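PDB 5F5T: Pre-mRNA-splicing factor 38 from Chaetomium thermophilum, which is probably required for pre-mRNA splicing, as a nuclear protein of the PRP38 family linked to the spliceosome. Local coordinates for residues D8-D13 and Q55-N60; R15-E20 and L91-L96; E44-V47 and F51-E54. One frame throughout, in Å; residues are numbered along the deposited sequence.

Overall arrangement
The N-terminal part of this chain illustrates how a helix is tied to a loop and to a distant helix by a few aromatic side chains, with a local contact between them. Helix 9-19 comes first, and its opening turn meets the loop between helices 50-55 and 61-71, closing the loop of interaction 1. Its last turn reaches farther along the chain to helix 87-98 in interaction 2, so these two closures cross. Interaction 3 lies within both, joining the consecutive helices 40-48 and 50-55 over a short break. The three also touch: Phe93 packs on Trp52 and Ile46, Leu18 meets Val47, and Lys94 lies against Cys56 and Val59, giving one continuous cluster of contacts.

Interaction 1 of 3, residues D8-D13 and Q55-N60; sequences DTHRAD and QCFGVN
Phe57 reaches out from its loop to slip between His10 and Arg11 of the first helical turn, and those two side chains approach it from opposite sides of its ring plane. On one side the edge of the His10 imidazole is turned to the Phe57 face in a T-shaped (edge-to-face) pair, with planes at 70° and centroids 5.4 Å apart. The methylene of the histidine shares in the contact, His10 CB lying 3.6 Å from Phe57 CZ. On the other side Phe57 CE1 lies over a face of the Arg11 guanidinium, toward its rim; the two planes are 15° apart, and Arg11 NH2 is 3.5 Å from Phe57 CE1. A chi1 of 179° sends the Phe57 ring away from its backbone N, into the gap between the two side chains.

Gly58 completes the grip on His10. Its CA sits over one face of the imidazole, 3.5 Å from the ring centroid, in a CH-pi contact. The positive phi of Gly58 suits the third position of the type II turn from Cys56 to Val59, and the absence of a side chain lets the ring come down on the backbone.

The contact lies at the surface, where the start of helix 9-19 rests on the connection between helices 50-55 and 61-71; from the same turn, Cys56 and Val59 pack inward on Leu91 and Lys94 of helix 87-98.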
loop_
_atom_site.group_PDB
_atom_site.type_symbol
_atom_site.label_atom_id
_atom_site.label_comp_id
_atom_site.label_asym_id
_atom_site.label_seq_id
_atom_site.Cartn_x
_atom_site.Cartn_y
_atom_site.Cartn_z
ATOM N N ASP A 8 21.226 27.850 -12.353
ATOM C CA ASP A 8 20.525 26.733 -11.734
ATOM C C ASP A 8 19.018 26.941 -11.634
ATOM O O ASP A 8 18.490 27.437 -10.638
ATOM C CB ASP A 8 21.109 26.467 -10.342
ATOM C CG ASP A 8 21.013 27.675 -9.426
ATOM O OD1 ASP A 8 21.358 28.790 -9.872
ATOM O OD2 ASP A 8 20.560 27.515 -8.273
ATOM N N THR A 9 18.328 26.545 -12.696
ATOM C CA THR A 9 16.879 26.643 -12.741
ATOM C C THR A 9 16.246 25.584 -11.841
ATOM O O THR A 9 15.120 25.750 -11.369
ATOM C CB THR A 9 16.354 26.484 -14.173
ATOM O OG1 THR A 9 15.013 25.980 -14.138
ATOM C CG2 THR A 9 17.233 25.514 -14.947
ATOM N N HIS A 10 16.983 24.498 -11.613
ATOM C CA HIS A 10 16.491 23.363 -10.834
ATOM C C HIS A 10 16.111 23.765 -9.417
ATOM O O HIS A 10 15.048 23.401 -8.912
ATOM C CB HIS A 10 17.536 22.248 -10.784
ATOM C CG HIS A 10 17.766 21.573 -12.098
ATOM N ND1 HIS A 10 16.772 20.880 -12.755
ATOM C CD2 HIS A 10 18.871 21.474 -12.871
ATOM C CE1 HIS A 10 17.256 20.386 -13.880
ATOM N NE2 HIS A 10 18.527 20.732 -13.976
ATOM N N ARG A 11 17.005 24.515 -8.785
ATOM C CA ARG A 11 16.813 24.972 -7.419
ATOM C C ARG A 11 15.603 25.889 -7.345
ATOM O O ARG A 11 14.834 25.838 -6.388
ATOM C CB ARG A 11 18.062 25.682 -6.902
ATOM C CG ARG A 11 18.129 25.770 -5.389
ATOM C CD ARG A 11 19.544 26.037 -4.905
ATOM N NE ARG A 11 20.421 24.882 -5.081
ATOM C CZ ARG A 11 21.312 24.765 -6.060
ATOM N NH1 ARG A 11 21.448 25.735 -6.952
ATOM N NH2 ARG A 11 22.071 23.681 -6.146
ATOM N N ALA A 12 15.459 26.748 -8.348
ATOM C CA ALA A 12 14.313 27.645 -8.437
ATOM C C ALA A 12 12.998 26.873 -8.544
ATOM O O ALA A 12 12.018 27.206 -7.875
ATOM C CB ALA A 12 14.471 28.584 -9.623
ATOM N N ASP A 13 12.980 25.849 -9.396
ATOM C CA ASP A 13 11.781 25.028 -9.580
ATOM C C ASP A 13 11.422 24.270 -8.304
ATOM O O ASP A 13 10.250 24.198 -7.915
ATOM C CB ASP A 13 11.971 24.043 -10.737
ATOM C CG ASP A 13 12.164 24.741 -12.070
ATOM O OD1 ASP A 13 11.393 25.677 -12.372
ATOM O OD2 ASP A 13 13.076 24.343 -12.824
ATOM N N GLN A 55 21.609 13.631 -4.999
ATOM C CA GLN A 55 21.158 12.568 -5.893
ATOM C C GLN A 55 19.779 12.820 -6.489
ATOM O O GLN A 55 19.405 12.187 -7.473
ATOM C CB GLN A 55 21.166 11.224 -5.161
ATOM C CG GLN A 55 22.560 10.723 -4.823
ATOM C CD GLN A 55 23.394 10.447 -6.061
ATOM O OE1 GLN A 55 22.891 9.939 -7.066
ATOM N NE2 GLN A 55 24.676 10.787 -5.997
ATOM N N CYS A 56 19.018 13.729 -5.891
ATOM C CA CYS A 56 17.695 14.056 -6.410
ATOM C C CYS A 56 17.692 15.386 -7.143
ATOM O O CYS A 56 16.704 15.753 -7.777
ATOM C CB CYS A 56 16.666 14.084 -5.286
ATOM S SG CYS A 56 16.371 12.481 -4.535
ATOM N N PHE A 57 18.802 16.105 -7.064
ATOM C CA PHE A 57 18.858 17.432 -7.650
ATOM C C PHE A 57 18.745 17.374 -9.171
ATOM O O PHE A 57 19.572 16.762 -9.846
ATOM C CB PHE A 57 20.149 18.136 -7.241
ATOM C CG PHE A 57 20.292 19.510 -7.817
ATOM C CD1 PHE A 57 19.551 20.566 -7.314
ATOM C CD2 PHE A 57 21.172 19.749 -8.858
ATOM C CE1 PHE A 57 19.681 21.833 -7.843
ATOM C CE2 PHE A 57 21.309 21.015 -9.391
ATOM C CZ PHE A 57 20.563 22.058 -8.883
ATOM N N GLY A 58 17.712 18.026 -9.695
ATOM C CA GLY A 58 17.489 18.124 -11.126
ATOM C C GLY A 58 17.323 16.814 -11.876
ATOM O O GLY A 58 17.622 16.742 -13.067
ATOM N N VAL A 59 16.832 15.783 -11.194
ATOM C CA VAL A 59 16.701 14.466 -11.812
ATOM C C VAL A 59 15.486 14.350 -12.720
ATOM O O VAL A 59 14.558 15.151 -12.656
ATOM C CB VAL A 59 16.611 13.345 -10.769
ATOM C CG1 VAL A 59 17.889 13.276 -9.970
ATOM C CG2 VAL A 59 15.407 13.551 -9.872
ATOM N N ASN A 60 15.505 13.308 -13.541
ATOM C CA ASN A 60 14.488 13.056 -14.549
ATOM C C ASN A 60 13.797 11.725 -14.297
ATOM O O ASN A 60 14.183 10.977 -13.396
ATOM C CB ASN A 60 15.102 13.070 -15.945
ATOM C CG ASN A 60 14.716 14.298 -16.728
ATOM O OD1 ASN A 60 13.985 15.157 -16.235
ATOM N ND2 ASN A 60 15.207 14.396 -17.958
#

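Interaction 2 of 3, residues R15-E20 and L91-L96; sequences RRFLDE and LAFKLL
Phe93 CZ meets the edge of the Phe17 ring, near its plane, and this supplies the close part of the contact, with Phe17 CE2 3.8 Å from Phe93 CZ. The planes stand 54° apart and the centroids 5.8 Å, an oblique aromatic pair. Both rings have CG anti to the backbone N (chi1 178° in Phe17), and the two side chains run past one another, pointing opposite ways, as they bridge two helix segments whose axes come no closer than 12.2 Å.

Away from this pair the fit is looser. Leu18 CD1 touches the Phe93 ring at 4.4 Å from CZ, and Phe17 CZ lies 4.1 Å from the backbone Leu96 O. Leu18 is partly exposed, and the outer side of its helix, with the exposed Arg15 and Asp19, faces solvent. The inner side is covered instead: Phe93 also packs on Trp52, Arg43 and Ile46, while Ala92 and Leu96 lie against helix 117-130.

Two segments running at 97° to each other and joined by long aromatic side chains show how a mainly helical core, here that of a PRP38-family protein, can take up a peripheral helix without close backbone approach.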
loop_
_atom_site.group_PDB
_atom_site.type_symbol
_atom_site.label_atom_id
_atom_site.label_comp_id
_atom_site.label_asym_id
_atom_site.label_seq_id
_atom_site.Cartn_x
_atom_site.Cartn_y
_atom_site.Cartn_z
ATOM N N ARG A 15 12.312 25.051 -5.242
ATOM C CA ARG A 15 11.949 26.043 -4.241
ATOM C C ARG A 15 10.507 26.477 -4.458
ATOM O O ARG A 15 9.747 26.654 -3.503
ATOM C CB ARG A 15 12.882 27.248 -4.319
ATOM C CG ARG A 15 12.898 28.121 -3.078
ATOM C CD ARG A 15 13.772 27.513 -1.993
ATOM N NE ARG A 15 13.841 28.364 -0.810
ATOM C CZ ARG A 15 13.071 28.216 0.263
ATOM N NH1 ARG A 15 12.173 27.241 0.306
ATOM N NH2 ARG A 15 13.202 29.039 1.296
ATOM N N ARG A 16 10.140 26.644 -5.726
ATOM C CA ARG A 16 8.777 27.007 -6.089
ATOM C C ARG A 16 7.798 25.925 -5.658
ATOM O O ARG A 16 6.733 26.223 -5.123
ATOM C CB ARG A 16 8.652 27.241 -7.595
ATOM C CG ARG A 16 7.213 27.471 -8.057
ATOM C CD ARG A 16 7.091 27.529 -9.574
ATOM N NE ARG A 16 7.252 26.219 -10.198
ATOM C CZ ARG A 16 7.993 25.993 -11.279
ATOM N NH1 ARG A 16 8.646 26.992 -11.857
ATOM N NH2 ARG A 16 8.083 24.769 -11.783
ATOM N N PHE A 17 8.161 24.667 -5.897
ATOM C CA PHE A 17 7.286 23.548 -5.552
ATOM C C PHE A 17 7.097 23.443 -4.033
ATOM O O PHE A 17 5.982 23.294 -3.538
ATOM C CB PHE A 17 7.857 22.240 -6.102
ATOM C CG PHE A 17 7.045 21.025 -5.752
ATOM C CD1 PHE A 17 5.768 20.873 -6.264
ATOM C CD2 PHE A 17 7.546 20.042 -4.911
ATOM C CE1 PHE A 17 5.007 19.764 -5.957
ATOM C CE2 PHE A 17 6.786 18.927 -4.597
ATOM C CZ PHE A 17 5.515 18.789 -5.123
ATOM N N LEU A 18 8.207 23.508 -3.306
ATOM C CA LEU A 18 8.223 23.346 -1.853
ATOM C C LEU A 18 7.556 24.491 -1.085
ATOM O O LEU A 18 6.808 24.257 -0.135
ATOM C CB LEU A 18 9.659 23.178 -1.356
ATOM C CG LEU A 18 9.785 22.964 0.154
ATOM C CD1 LEU A 18 9.153 21.643 0.569
ATOM C CD2 LEU A 18 11.237 23.039 0.601
ATOM N N ASP A 19 7.823 25.727 -1.502
ATOM C CA ASP A 19 7.443 26.904 -0.721
ATOM C C ASP A 19 5.945 27.202 -0.792
ATOM O O ASP A 19 5.371 27.729 0.162
ATOM C CB ASP A 19 8.244 28.117 -1.209
ATOM C CG ASP A 19 8.222 29.278 -0.234
ATOM O OD1 ASP A 19 7.854 29.075 0.941
ATOM O OD2 ASP A 19 8.584 30.400 -0.650
ATOM N N GLU A 20 5.331 26.846 -1.917
ATOM C CA GLU A 20 3.878 26.901 -2.140
ATOM C C GLU A 20 3.449 26.157 -3.397
ATOM O O GLU A 20 4.122 26.219 -4.421
ATOM C CB GLU A 20 3.372 28.345 -2.234
ATOM C CG GLU A 20 2.835 28.931 -0.941
ATOM C CD GLU A 20 1.484 28.334 -0.581
ATOM O OE1 GLU A 20 0.640 28.200 -1.495
ATOM O OE2 GLU A 20 1.260 27.998 0.599
ATOM N N LEU A 91 12.798 9.722 -3.175
ATOM C CA LEU A 91 12.433 9.486 -4.562
ATOM C C LEU A 91 10.925 9.519 -4.736
ATOM O O LEU A 91 10.430 9.960 -5.771
ATOM C CB LEU A 91 13.004 8.154 -5.049
ATOM C CG LEU A 91 14.513 8.210 -5.279
ATOM C CD1 LEU A 91 15.062 6.867 -5.724
ATOM C CD2 LEU A 91 14.831 9.284 -6.309
ATOM N N ALA A 92 10.191 9.069 -3.723
ATOM C CA ALA A 92 8.737 9.179 -3.766
ATOM C C ALA A 92 8.327 10.647 -3.835
ATOM O O ALA A 92 7.460 11.027 -4.625
ATOM C CB ALA A 92 8.112 8.506 -2.560
ATOM N N PHE A 93 8.968 11.472 -3.012
ATOM C CA PHE A 93 8.672 12.898 -2.984
ATOM C C PHE A 93 9.015 13.533 -4.319
ATOM O O PHE A 93 8.273 14.376 -4.832
ATOM C CB PHE A 93 9.440 13.591 -1.858
ATOM C CG PHE A 93 9.097 15.045 -1.698
ATOM C CD1 PHE A 93 7.858 15.430 -1.209
ATOM C CD2 PHE A 93 10.012 16.028 -2.035
ATOM C CE1 PHE A 93 7.537 16.770 -1.061
ATOM C CE2 PHE A 93 9.699 17.370 -1.889
ATOM C CZ PHE A 93 8.459 17.740 -1.401
ATOM N N LYS A 94 10.132 13.102 -4.893
ATOM C CA LYS A 94 10.532 13.594 -6.200
ATOM C C LYS A 94 9.515 13.209 -7.263
ATOM O O LYS A 94 9.237 13.988 -8.162
ATOM C CB LYS A 94 11.907 13.058 -6.583
ATOM C CG LYS A 94 12.429 13.612 -7.897
ATOM C CD LYS A 94 12.265 15.121 -7.962
ATOM C CE LYS A 94 13.564 15.837 -7.647
ATOM N NZ LYS A 94 13.571 17.235 -8.166
ATOM N N LEU A 95 8.950 12.014 -7.148
ATOM C CA LEU A 95 7.912 11.581 -8.071
ATOM C C LEU A 95 6.682 12.464 -7.911
ATOM O O LEU A 95 6.028 12.815 -8.894
ATOM C CB LEU A 95 7.555 10.114 -7.842
ATOM C CG LEU A 95 8.405 9.102 -8.614
ATOM C CD1 LEU A 95 7.917 7.693 -8.343
ATOM C CD2 LEU A 95 8.405 9.398 -10.105
ATOM N N LEU A 96 6.371 12.823 -6.669
ATOM C CA LEU A 96 5.282 13.757 -6.410
ATOM C C LEU A 96 5.551 15.083 -7.116
ATOM O O LEU A 96 4.642 15.693 -7.678
ATOM C CB LEU A 96 5.106 13.987 -4.908
ATOM C CG LEU A 96 4.487 12.849 -4.098
ATOM C CD1 LEU A 96 4.476 13.198 -2.618
ATOM C CD2 LEU A 96 3.083 12.547 -4.589
#

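Interaction 3 of 3, residues E44-V47 and F51-E54; sequences ERIV and FWKE
Trp52 is packed against Ile46 and Val47 of the preceding helix: one face of its indole takes Val47, while Ile46 meets the indole obliquely from the same side of the ring plane. Val47 sits over the five-membered ring: its CA is 3.9 Å from that ring's centroid and 23° off the normal, a CH-pi contact. The side chains of Val47 and Trp52 run alongside each other, pointing the same way, and Val47 CG1 rests above the rim, 4.3 Å from Trp52 CE2. Ile46 reaches the six-membered ring slantwise through its branch methyl, with CG2 3.6 Å from Trp52 CE3, whereas CG1 carries CD1 on to Phe93. The indole is swung back across the break between the helices by a chi1 of 177°, which turns it away from the tryptophan's own N.

Lys53 adds a fringe at the surface. A bend at its last torsion (chi4 -67°) brings NZ to 3.4 Å from Val47 O, a weak hydrogen bond to a carbonyl near the end of helix 40-48.

Were Trp52 replaced by an alanine, the methyl of Ile46 and the CA of Val47 would probably face a gap, Phe93 would lose part of its packing, and Glu14 OE1 its weak N-H partner.

Lys94 approaches the indole from the opposite side, and Trp52 NE1 makes that weak hydrogen bond to Glu14 OE1 of helix 9-19. Ser49 OG bonds both Ile46 O and Trp52 N. Together these features describe two consecutive helices, 40-48 and 50-55, separated by a short break at Ser49, in which one tryptophan packs back on the preceding helix within a largely helical PRP38-family domain.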
loop_
_atom_site.group_PDB
_atom_site.type_symbol
_atom_site.label_atom_id
_atom_site.label_comp_id
_atom_site.label_asym_id
_atom_site.label_seq_id
_atom_site.Cartn_x
_atom_site.Cartn_y
_atom_site.Cartn_z
ATOM N N GLU A 44 10.381 18.792 4.898
ATOM C CA GLU A 44 11.559 19.486 5.400
ATOM C C GLU A 44 12.714 18.510 5.565
ATOM O O GLU A 44 13.816 18.764 5.083
ATOM C CB GLU A 44 11.260 20.174 6.734
ATOM C CG GLU A 44 10.179 21.239 6.669
ATOM C CD GLU A 44 9.759 21.722 8.045
ATOM O OE1 GLU A 44 10.496 21.458 9.019
ATOM O OE2 GLU A 44 8.693 22.364 8.153
ATOM N N ARG A 45 12.458 17.395 6.246
ATOM C CA ARG A 45 13.499 16.395 6.481
ATOM C C ARG A 45 14.113 15.919 5.169
ATOM O O ARG A 45 15.325 15.708 5.081
ATOM C CB ARG A 45 12.940 15.193 7.250
ATOM C CG ARG A 45 12.314 15.529 8.595
ATOM C CD ARG A 45 13.266 16.312 9.474
ATOM N NE ARG A 45 14.515 15.589 9.690
ATOM C CZ ARG A 45 15.705 16.167 9.819
ATOM N NH1 ARG A 45 15.815 17.486 9.754
ATOM N NH2 ARG A 45 16.785 15.422 10.013
ATOM N N ILE A 46 13.271 15.767 4.150
ATOM C CA ILE A 46 13.733 15.342 2.834
ATOM C C ILE A 46 14.567 16.386 2.103
ATOM O O ILE A 46 15.686 16.101 1.687
ATOM C CB ILE A 46 12.550 14.956 1.927
ATOM C CG1 ILE A 46 11.871 13.698 2.452
ATOM C CG2 ILE A 46 13.017 14.707 0.505
ATOM C CD1 ILE A 46 10.709 13.284 1.620
ATOM N N VAL A 47 14.038 17.598 1.961
ATOM C CA VAL A 47 14.707 18.601 1.133
ATOM C C VAL A 47 16.029 19.046 1.754
ATOM O O VAL A 47 16.945 19.474 1.050
ATOM C CB VAL A 47 13.811 19.835 0.883
ATOM C CG1 VAL A 47 12.565 19.430 0.103
ATOM C CG2 VAL A 47 13.433 20.518 2.190
ATOM N N PHE A 51 20.897 13.139 0.604
ATOM C CA PHE A 51 20.537 12.344 -0.559
ATOM C C PHE A 51 19.736 13.163 -1.560
ATOM O O PHE A 51 19.919 13.037 -2.765
ATOM C CB PHE A 51 19.741 11.108 -0.155
ATOM C CG PHE A 51 19.322 10.271 -1.319
ATOM C CD1 PHE A 51 20.217 9.396 -1.911
ATOM C CD2 PHE A 51 18.039 10.370 -1.838
ATOM C CE1 PHE A 51 19.840 8.623 -2.993
ATOM C CE2 PHE A 51 17.656 9.598 -2.922
ATOM C CZ PHE A 51 18.559 8.722 -3.499
ATOM N N TRP A 52 18.833 13.991 -1.056
ATOM C CA TRP A 52 18.034 14.848 -1.919
ATOM C C TRP A 52 18.936 15.844 -2.649
ATOM O O TRP A 52 18.826 16.030 -3.860
ATOM C CB TRP A 52 16.969 15.574 -1.102
ATOM C CG TRP A 52 16.149 16.539 -1.882
ATOM C CD1 TRP A 52 16.368 17.880 -2.009
ATOM C CD2 TRP A 52 14.956 16.255 -2.621
ATOM N NE1 TRP A 52 15.395 18.446 -2.795
ATOM C CE2 TRP A 52 14.514 17.470 -3.182
ATOM C CE3 TRP A 52 14.221 15.092 -2.867
ATOM C CZ2 TRP A 52 13.372 17.556 -3.975
ATOM C CZ3 TRP A 52 13.084 15.179 -3.655
ATOM C CH2 TRP A 52 12.672 16.401 -4.200
ATOM N N LYS A 53 19.837 16.471 -1.899
ATOM C CA LYS A 53 20.722 17.500 -2.435
ATOM C C LYS A 53 21.735 16.966 -3.447
ATOM O O LYS A 53 22.111 17.674 -4.379
ATOM C CB LYS A 53 21.458 18.202 -1.293
ATOM C CG LYS A 53 20.562 19.072 -0.422
ATOM C CD LYS A 53 21.374 19.798 0.641
ATOM C CE LYS A 53 20.473 20.458 1.673
ATOM N NZ LYS A 53 19.676 21.573 1.087
ATOM N N GLU A 54 22.187 15.729 -3.263
ATOM C CA GLU A 54 23.258 15.186 -4.099
ATOM C C GLU A 54 22.795 14.199 -5.169
ATOM O O GLU A 54 23.511 13.956 -6.139
ATOM C CB GLU A 54 24.307 14.498 -3.220
ATOM C CG GLU A 54 25.150 15.448 -2.398
ATOM C CD GLU A 54 26.151 16.203 -3.244
ATOM O OE1 GLU A 54 26.623 15.633 -4.250
ATOM O OE2 GLU A 54 26.471 17.361 -2.900
#